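Local coordinates for rifin (Plasmodium falciparum, PDB 7JZK), which is a variant surface antigen of the malaria parasite whose V2 domain, the part crystallised here, binds the LAIR1 ectodomain carried by antibody MGD21, at residues S59-I64 with G114-L119; N29-A34 with S51-T56. All coordinates share one frame; numbering follows the deposited sequence.

Interactions 1 and 2 are neighbouring helix-helix contacts in one helical V2 domain, with centres about 12 Å apart. Interaction 1 joins the start of helix 61-75 to helix 108-126, while interaction 2 sets helix 49-55 against helix 13-39. The two sites touch: L119 CD1 lies 3.5 Å from A34 CB, and T63 CG2 comes within 4.1 Å of T56 OG1 across the short loop that joins helix 49-55 to helix 61-75. L35 of helix 13-39 meets both I64 and F53. A NAG of a glycan attached to the protein lies beside F52 and T56 of interaction 2, and the side chain of I64 in interaction 1 is about 8 Å from a NAG.

Interaction 1 (S59-I64 with G114-L119)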
loop_
_atom_site.group_PDB
_atom_site.type_symbol
_atom_site.label_atom_id
_atom_site.label_comp_id
_atom_site.label_asym_id
_atom_site.label_seq_id
_atom_site.Cartn_x
_atom_site.Cartn_y
_atom_site.Cartn_z
ATOM N N SER B 59 -0.963 -3.753 23.057
ATOM C CA SER B 59 -0.864 -5.094 22.477
ATOM C C SER B 59 -2.062 -5.441 21.589
ATOM O O SER B 59 -2.300 -6.621 21.309
ATOM C CB SER B 59 -0.700 -6.138 23.581
ATOM O OG SER B 59 -1.695 -5.962 24.580
ATOM N N ASP B 60 -2.802 -4.437 21.118
ATOM C CA ASP B 60 -4.018 -4.646 20.329
ATOM C C ASP B 60 -3.644 -4.858 18.861
ATOM O O ASP B 60 -3.787 -3.977 18.013
ATOM C CB ASP B 60 -4.949 -3.448 20.496
ATOM C CG ASP B 60 -6.298 -3.646 19.824
ATOM O OD1 ASP B 60 -6.528 -4.716 19.203
ATOM O OD2 ASP B 60 -7.116 -2.704 19.890
ATOM N N VAL B 61 -3.239 -6.086 18.550
ATOM C CA VAL B 61 -2.711 -6.374 17.221
ATOM C C VAL B 61 -3.711 -5.982 16.135
ATOM O O VAL B 61 -3.332 -5.442 15.089
ATOM C CB VAL B 61 -2.334 -7.858 17.120
ATOM C CG1 VAL B 61 -2.201 -8.238 15.662
ATOM C CG2 VAL B 61 -1.070 -8.159 17.934
ATOM N N THR B 62 -4.998 -6.240 16.361
ATOM C CA THR B 62 -5.989 -6.010 15.314
ATOM C C THR B 62 -6.129 -4.532 14.985
ATOM O O THR B 62 -6.183 -4.146 13.811
ATOM C CB THR B 62 -7.338 -6.584 15.737
ATOM O OG1 THR B 62 -7.221 -8.005 15.857
ATOM C CG2 THR B 62 -8.422 -6.253 14.706
ATOM N N THR B 63 -6.204 -3.687 16.007
ATOM C CA THR B 63 -6.424 -2.271 15.744
ATOM C C THR B 63 -5.222 -1.651 15.048
ATOM O O THR B 63 -5.366 -0.911 14.065
ATOM C CB THR B 63 -6.719 -1.557 17.060
ATOM O OG1 THR B 63 -7.901 -2.120 17.641
ATOM C CG2 THR B 63 -6.884 -0.039 16.860
ATOM N N ILE B 64 -4.024 -1.967 15.525
ATOM C CA ILE B 64 -2.838 -1.397 14.915
ATOM C C ILE B 64 -2.669 -1.899 13.490
ATOM O O ILE B 64 -2.338 -1.127 12.588
ATOM C CB ILE B 64 -1.611 -1.700 15.778
ATOM C CG1 ILE B 64 -0.352 -1.371 15.008
ATOM C CG2 ILE B 64 -1.577 -3.136 16.130
ATOM C CD1 ILE B 64 0.852 -1.710 15.780
ATOM N N GLY B 114 0.435 -10.446 10.489
ATOM C CA GLY B 114 1.499 -11.331 10.932
ATOM C C GLY B 114 2.720 -10.565 11.406
ATOM O O GLY B 114 3.330 -10.914 12.426
ATOM N N ALA B 115 3.062 -9.481 10.704
ATOM C CA ALA B 115 4.224 -8.698 11.107
ATOM C C ALA B 115 4.004 -8.069 12.480
ATOM O O ALA B 115 4.849 -8.180 13.377
ATOM C CB ALA B 115 4.519 -7.625 10.060
ATOM N N VAL B 116 2.839 -7.454 12.678
ATOM C CA VAL B 116 2.542 -6.805 13.945
ATOM C C VAL B 116 2.525 -7.825 15.060
ATOM O O VAL B 116 2.967 -7.545 16.183
ATOM C CB VAL B 116 1.196 -6.077 13.827
ATOM C CG1 VAL B 116 0.655 -5.734 15.191
ATOM C CG2 VAL B 116 1.351 -4.850 12.980
ATOM N N THR B 117 2.085 -9.046 14.754
ATOM C CA THR B 117 2.094 -10.095 15.760
ATOM C C THR B 117 3.516 -10.351 16.223
ATOM O O THR B 117 3.806 -10.340 17.430
ATOM C CB THR B 117 1.475 -11.374 15.197
ATOM O OG1 THR B 117 0.077 -11.171 14.927
ATOM C CG2 THR B 117 1.657 -12.522 16.186
ATOM N N GLN B 118 4.436 -10.505 15.272
ATOM C CA GLN B 118 5.816 -10.718 15.686
ATOM C C GLN B 118 6.347 -9.533 16.486
ATOM O O GLN B 118 7.026 -9.716 17.504
ATOM C CB GLN B 118 6.700 -10.957 14.471
ATOM C CG GLN B 118 6.158 -11.960 13.480
ATOM C CD GLN B 118 6.867 -13.277 13.597
ATOM O OE1 GLN B 118 7.116 -13.755 14.708
ATOM N NE2 GLN B 118 7.224 -13.867 12.458
ATOM N N LEU B 119 6.013 -8.311 16.071
ATOM C CA LEU B 119 6.588 -7.148 16.743
ATOM C C LEU B 119 6.093 -7.013 18.183
ATOM O O LEU B 119 6.875 -6.688 19.084
ATOM C CB LEU B 119 6.324 -5.875 15.933
ATOM C CG LEU B 119 7.237 -5.533 14.741
ATOM C CD1 LEU B 119 8.638 -5.309 15.227
ATOM C CD2 LEU B 119 7.282 -6.588 13.667
#
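Within the helical V2 domain, V61 and I64 at the N-terminal end of helix 61-75 pack on V116 of helix 108-126. The helices come close here, V61 CA and V116 CA being 6.2 Å apart. One methyl, V116 CG1, does most of the work: placed opposite the backbone N by a chi1 of 164°, it reaches 3.6 Å from I64 CG2 in a tip-to-tip meeting and lies 3.8 Å from V61 CG1. The V61 and V116 side chains run past each other in opposite directions, and V61 CG2 approaches V116 CG1 to 4.0 Å, so the methyl of V116 sits against both branches of V61. V61 CG1 also meets T117 OG1 at 3.8 Å, a van der Waals contact with a methyl; the hydroxyl itself bonds to T113 O, one turn back in its own helix. D60, the N-cap residue of helix 61-75, points away from this contact, and its OD1 accepts a weak bond from T63 N at 3.4 Å. Beyond the pair, I64 continues onto L35 of helix 13-39. The contact is aliphatic, held by close methyl packing, and the T117 hydroxyl at its edge is satisfied within its own helix.

Interaction 2 (N29-A34 with S51-T56); sequences NAIIGA and SFFNST. With NAG (2-acetamido-2-deoxy-beta-D-glucopyranose), chain E.
In the helical packing of the V2 domain, F53 of helix 49-55 presses its ring against I31 and I32 of helix 13-39. I31 brings its CG2 methyl over one ring face as a CH-pi contact, 3.9 Å from the F53 ring centroid and 21° off the normal; the side chains cross at about a right angle. The methyl is nearest the outer end of the ring, with I31 CG2 3.7 Å from F53 CZ. I32 approaches obliquely, its CG1 lying 3.8 Å from F53 CD2. A chi1 of -74° sets I32 CG1 opposite its own carbonyl carbon and brings the branch nearer to F53. The opposite face of F53 is taken by F52, whose CD1 sits over the ring centre, 3.7 Å above the plane. F52 in turn faces a glycan: NAG C8, the acetamido methyl, lies 3.3 Å from F52 CE2 and 3.3 Å from T56 CG2, and T56 CG2 overhangs the rim of that same F52 face. N45, in an Asn-Gly-Thr sequon, neighbours the sugar and is probably its attachment point. L35 of helix 13-39 adds to the packing of F53, and V120 of helix 108-126 to that of I31. The arrangement is that of a buried aromatic packed between helices, with F52 lying between it and the glycan.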
loop_
_atom_site.group_PDB
_atom_site.type_symbol
_atom_site.label_atom_id
_atom_site.label_comp_id
_atom_site.label_asym_id
_atom_site.label_seq_id
_atom_site.Cartn_x
_atom_site.Cartn_y
_atom_site.Cartn_z
ATOM N N ASN B 29 6.760 2.605 24.792
ATOM C CA ASN B 29 8.006 2.888 24.097
ATOM C C ASN B 29 8.495 1.680 23.317
ATOM O O ASN B 29 9.017 1.831 22.209
ATOM C CB ASN B 29 9.072 3.346 25.087
ATOM C CG ASN B 29 8.777 4.704 25.655
ATOM O OD1 ASN B 29 7.715 5.268 25.400
ATOM N ND2 ASN B 29 9.705 5.239 26.442
ATOM N N ALA B 30 8.316 0.473 23.861
ATOM C CA ALA B 30 8.766 -0.718 23.148
ATOM C C ALA B 30 7.976 -0.932 21.861
ATOM O O ALA B 30 8.556 -1.200 20.796
ATOM C CB ALA B 30 8.664 -1.946 24.056
ATOM N N ILE B 31 6.646 -0.814 21.928
ATOM C CA ILE B 31 5.919 -1.068 20.685
ATOM C C ILE B 31 6.148 0.064 19.702
ATOM O O ILE B 31 6.176 -0.160 18.490
ATOM C CB ILE B 31 4.411 -1.298 20.876
ATOM C CG1 ILE B 31 3.845 -1.972 19.625
ATOM C CG2 ILE B 31 3.691 0.007 21.044
ATOM C CD1 ILE B 31 4.568 -3.237 19.206
ATOM N N ILE B 32 6.354 1.282 20.192
ATOM C CA ILE B 32 6.521 2.392 19.274
ATOM C C ILE B 32 7.836 2.231 18.549
ATOM O O ILE B 32 7.911 2.383 17.326
ATOM C CB ILE B 32 6.416 3.751 20.001
ATOM C CG1 ILE B 32 4.957 4.059 20.364
ATOM C CG2 ILE B 32 7.052 4.860 19.130
ATOM C CD1 ILE B 32 4.806 5.114 21.489
ATOM N N GLY B 33 8.901 1.936 19.287
ATOM C CA GLY B 33 10.169 1.688 18.639
ATOM C C GLY B 33 10.093 0.570 17.627
ATOM O O GLY B 33 10.672 0.671 16.550
ATOM N N ALA B 34 9.386 -0.517 17.962
ATOM C CA ALA B 34 9.306 -1.642 17.033
ATOM C C ALA B 34 8.581 -1.255 15.734
ATOM O O ALA B 34 9.045 -1.579 14.630
ATOM C CB ALA B 34 8.616 -2.824 17.724
ATOM N N SER B 51 0.753 9.701 20.690
ATOM C CA SER B 51 -0.646 10.107 20.797
ATOM C C SER B 51 -1.579 8.978 20.388
ATOM O O SER B 51 -2.662 8.815 20.953
ATOM C CB SER B 51 -0.894 11.333 19.912
ATOM O OG SER B 51 -2.274 11.578 19.646
ATOM N N PHE B 52 -1.153 8.168 19.419
ATOM C CA PHE B 52 -1.962 7.049 18.946
ATOM C C PHE B 52 -2.170 6.029 20.052
ATOM O O PHE B 52 -3.244 5.436 20.159
ATOM C CB PHE B 52 -1.301 6.389 17.735
ATOM C CG PHE B 52 -2.000 5.136 17.263
ATOM C CD1 PHE B 52 -1.682 3.909 17.811
ATOM C CD2 PHE B 52 -2.952 5.180 16.257
ATOM C CE1 PHE B 52 -2.312 2.755 17.386
ATOM C CE2 PHE B 52 -3.590 4.006 15.823
ATOM C CZ PHE B 52 -3.262 2.799 16.389
ATOM N N PHE B 53 -1.148 5.788 20.863
ATOM C CA PHE B 53 -1.210 4.811 21.954
ATOM C C PHE B 53 -1.739 5.343 23.285
ATOM O O PHE B 53 -1.642 4.637 24.295
ATOM C CB PHE B 53 0.138 4.120 22.130
ATOM C CG PHE B 53 0.363 3.062 21.111
ATOM C CD1 PHE B 53 -0.374 1.899 21.180
ATOM C CD2 PHE B 53 1.276 3.212 20.073
ATOM C CE1 PHE B 53 -0.214 0.904 20.250
ATOM C CE2 PHE B 53 1.436 2.201 19.129
ATOM C CZ PHE B 53 0.691 1.050 19.225
ATOM N N ASN B 54 -2.244 6.575 23.323
ATOM C CA ASN B 54 -2.989 6.996 24.503
ATOM C C ASN B 54 -4.399 6.394 24.510
ATOM O O ASN B 54 -4.911 6.048 25.581
ATOM C CB ASN B 54 -2.979 8.531 24.590
ATOM C CG ASN B 54 -3.598 9.072 25.868
ATOM O OD1 ASN B 54 -4.055 8.319 26.726
ATOM N ND2 ASN B 54 -3.584 10.400 26.013
ATOM N N SER B 55 -5.005 6.191 23.329
ATOM C CA SER B 55 -6.380 5.704 23.201
ATOM C C SER B 55 -6.512 4.200 22.987
ATOM O O SER B 55 -7.554 3.629 23.329
ATOM C CB SER B 55 -7.088 6.406 22.040
ATOM O OG SER B 55 -8.236 5.668 21.641
ATOM N N THR B 56 -5.529 3.552 22.374
ATOM C CA THR B 56 -5.603 2.130 22.077
ATOM C C THR B 56 -4.508 1.347 22.781
ATOM O O THR B 56 -3.409 1.854 23.025
ATOM C CB THR B 56 -5.521 1.866 20.577
ATOM O OG1 THR B 56 -4.841 0.624 20.357
ATOM C CG2 THR B 56 -4.782 2.951 19.904
HETATM C C1 NAG E . -8.234 7.103 14.234
HETATM C C2 NAG E . -8.386 7.192 15.711
HETATM C C3 NAG E . -9.847 7.186 16.058
HETATM C C4 NAG E . -10.608 8.268 15.307
HETATM C C5 NAG E . -10.219 8.388 13.829
HETATM C C6 NAG E . -10.626 9.726 13.251
HETATM C C7 NAG E . -6.613 6.314 17.130
HETATM C C8 NAG E . -6.041 5.107 17.792
HETATM N N2 NAG E . -7.709 6.118 16.400
HETATM O O3 NAG E . -9.936 7.371 17.469
HETATM O O4 NAG E . -11.960 7.836 15.291
HETATM O O5 NAG E . -8.797 8.264 13.624
HETATM O O6 NAG E . -10.343 9.765 11.860
HETATM O O7 NAG E . -6.089 7.408 17.209
#